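Local coordinates for antifreeze protein (Marinomonas primoryensis, PDB 4KDW) that probably serves as a calcium-dependent, immunoglobulin-like extender domain in a cell-surface adhesin that binds ice, at residues D62-E67 with A100-S105. Sequence-based numbering, arbitrary orientation.
Sequences DTVTLE and AVVTSS. With CA (calcium ion), chain H; GOL (glycerol), chain I.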
loop_
_atom_site.group_PDB
_atom_site.type_symbol
_atom_site.label_atom_id
_atom_site.label_comp_id
_atom_site.label_asym_id
_atom_site.label_seq_id
_atom_site.Cartn_x
_atom_site.Cartn_y
_atom_site.Cartn_z
ATOM N N ASP A 62 -7.145 -5.080 9.042
ATOM C CA ASP A 62 -6.893 -3.629 9.121
ATOM C C ASP A 62 -6.866 -3.065 7.739
ATOM O O ASP A 62 -6.377 -3.632 6.781
ATOM C CB ASP A 62 -5.535 -3.344 9.824
ATOM C CG ASP A 62 -5.569 -3.607 11.317
ATOM O OD1 ASP A 62 -6.633 -3.757 11.900
ATOM O OD2 ASP A 62 -4.404 -3.545 11.811
ATOM N N THR A 63 -7.380 -1.825 7.659
ATOM C CA THR A 63 -7.394 -1.148 6.370
ATOM C C THR A 63 -6.028 -0.665 5.942
ATOM O O THR A 63 -5.201 -0.219 6.803
ATOM C CB THR A 63 -8.327 -0.007 6.397
ATOM O OG1 THR A 63 -7.871 0.958 7.195
ATOM C CG2 THR A 63 -9.753 -0.387 6.857
ATOM N N VAL A 64 -5.746 -0.724 4.658
ATOM C CA VAL A 64 -4.553 -0.258 4.066
ATOM C C VAL A 64 -4.956 0.779 3.020
ATOM O O VAL A 64 -5.682 0.428 2.087
ATOM C CB VAL A 64 -3.761 -1.352 3.337
ATOM C CG1 VAL A 64 -2.422 -0.909 2.865
ATOM C CG2 VAL A 64 -3.623 -2.610 4.216
ATOM N N THR A 65 -4.481 2.017 3.151
ATOM C CA THR A 65 -4.935 3.150 2.301
ATOM C C THR A 65 -3.732 3.680 1.537
ATOM O O THR A 65 -2.739 4.056 2.177
ATOM C CB THR A 65 -5.521 4.211 3.192
ATOM O OG1 THR A 65 -6.634 3.676 3.963
ATOM C CG2 THR A 65 -6.030 5.392 2.425
ATOM N N LEU A 66 -3.906 3.785 0.260
ATOM C CA LEU A 66 -2.890 4.382 -0.645
ATOM C C LEU A 66 -3.496 5.493 -1.429
ATOM O O LEU A 66 -4.436 5.231 -2.168
ATOM C CB LEU A 66 -2.351 3.396 -1.609
ATOM C CG LEU A 66 -1.471 2.212 -1.141
ATOM C CD1 LEU A 66 -2.058 1.248 -0.091
ATOM C CD2 LEU A 66 -0.953 1.441 -2.345
ATOM N N GLU A 67 -2.991 6.716 -1.387
ATOM C CA GLU A 67 -3.431 7.780 -2.237
ATOM C C GLU A 67 -2.440 7.903 -3.367
ATOM O O GLU A 67 -1.275 8.179 -3.104
ATOM C CB GLU A 67 -3.576 9.059 -1.432
ATOM C CG GLU A 67 -4.296 10.080 -2.265
ATOM C CD GLU A 67 -4.305 11.508 -1.727
ATOM O OE1 GLU A 67 -4.980 11.689 -0.690
ATOM O OE2 GLU A 67 -3.637 12.433 -2.325
ATOM N N ALA A 100 1.644 4.057 1.874
ATOM C CA ALA A 100 0.613 3.073 2.334
ATOM C C ALA A 100 0.448 3.252 3.807
ATOM O O ALA A 100 1.412 3.166 4.574
ATOM C CB ALA A 100 1.065 1.630 1.978
ATOM N N VAL A 101 -0.797 3.511 4.217
ATOM C CA VAL A 101 -1.117 3.765 5.579
ATOM C C VAL A 101 -2.050 2.719 6.132
ATOM O O VAL A 101 -3.147 2.492 5.561
ATOM C CB VAL A 101 -1.751 5.162 5.746
ATOM C CG1 VAL A 101 -2.090 5.360 7.207
ATOM C CG2 VAL A 101 -0.834 6.190 5.209
ATOM N N VAL A 102 -1.657 2.032 7.189
ATOM C CA VAL A 102 -2.486 0.973 7.824
ATOM C C VAL A 102 -3.043 1.528 9.105
ATOM O O VAL A 102 -2.311 2.098 9.926
ATOM C CB VAL A 102 -1.643 -0.273 8.094
ATOM C CG1 VAL A 102 -2.430 -1.308 8.835
ATOM C CG2 VAL A 102 -1.174 -0.806 6.759
ATOM N N THR A 103 -4.343 1.380 9.291
ATOM C CA THR A 103 -5.014 1.816 10.494
ATOM C C THR A 103 -5.302 0.599 11.350
ATOM O O THR A 103 -5.920 -0.355 10.874
ATOM C CB THR A 103 -6.297 2.540 10.149
ATOM O OG1 THR A 103 -6.011 3.657 9.356
ATOM C CG2 THR A 103 -6.972 3.004 11.441
ATOM N N SER A 104 -4.838 0.639 12.609
ATOM C CA SER A 104 -4.951 -0.503 13.516
ATOM C C SER A 104 -5.585 -0.060 14.817
ATOM O O SER A 104 -5.638 1.121 15.131
ATOM C CB SER A 104 -3.585 -1.033 13.799
ATOM O OG SER A 104 -2.940 -1.476 12.575
ATOM N N SER A 105 -6.051 -1.045 15.552
ATOM C CA SER A 105 -6.644 -0.822 16.876
ATOM C C SER A 105 -6.077 -1.802 17.887
ATOM O O SER A 105 -5.734 -2.932 17.585
ATOM C CB SER A 105 -8.079 -0.985 16.792
ATOM O OG SER A 105 -8.431 -2.217 16.300
HETATM CA CA CA H . -7.210 -4.758 16.245
HETATM C C1 GOL I . -9.910 -0.322 12.053
HETATM O O1 GOL I . -8.791 -0.082 12.884
HETATM C C2 GOL I . -9.437 -1.267 11.023
HETATM O O2 GOL I . -8.450 -0.726 10.155
HETATM C C3 GOL I . -10.675 -1.643 10.279
HETATM O O3 GOL I . -11.278 -0.595 9.562
HETATM O O HOH W 1 -5.509 -3.925 14.594
HETATM O O HOH W 2 -5.822 2.865 6.440
HETATM O O HOH W 3 -8.506 -4.599 18.229
HETATM O O HOH W 4 -8.105 -5.830 15.117
#
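Asp62 OD2 is gripped twice: Ser104 OG donates to it at 2.6 Å, arriving 49° out of the carboxylate plane, and the backbone N of Ala59 supplies a second hydrogen bond. The aspartate thereby closes one end of an antiparallel strand pair, 63-67 against 100-105, inside the larger sheet of an immunoglobulin-like beta-sandwich. The segment axes run at 152°, and Thr65 and Val101 form a hydrogen-bonded pair: Thr65 N reaches Val101 O at 2.8 Å, and Val101 N returns to Thr65 O at 2.9 Å. On the threonine face at the Asp62 end a glycerol, probably from the crystallisation liquor, bridges the two backbones: its O2 accepts from Thr63 N at 2.9 Å and donates to Thr103 O. This face carries Thr63, Thr65 and Thr103, whose OG1 atoms all hydrogen-bond water 2, which also donates to Val101 O; Thr103 OG1 has Asp113 as a further partner. On the other face Val64 and Val102 lie side by side, CG2 to CG2 at 4.0 Å, and Trp83 of the opposing sheet touches Val64, Leu66 and Ala100. Leu66, with CG anti to its carbonyl carbon (chi1 -68°), brings CD1 to 3.8 Å from Ala100 CB. Past Ser104, water 1 lies 2.9 Å from Asp62 OD1, accepts from Ser105 N and coordinates a calcium ion that Ser105 also binds through O and OG.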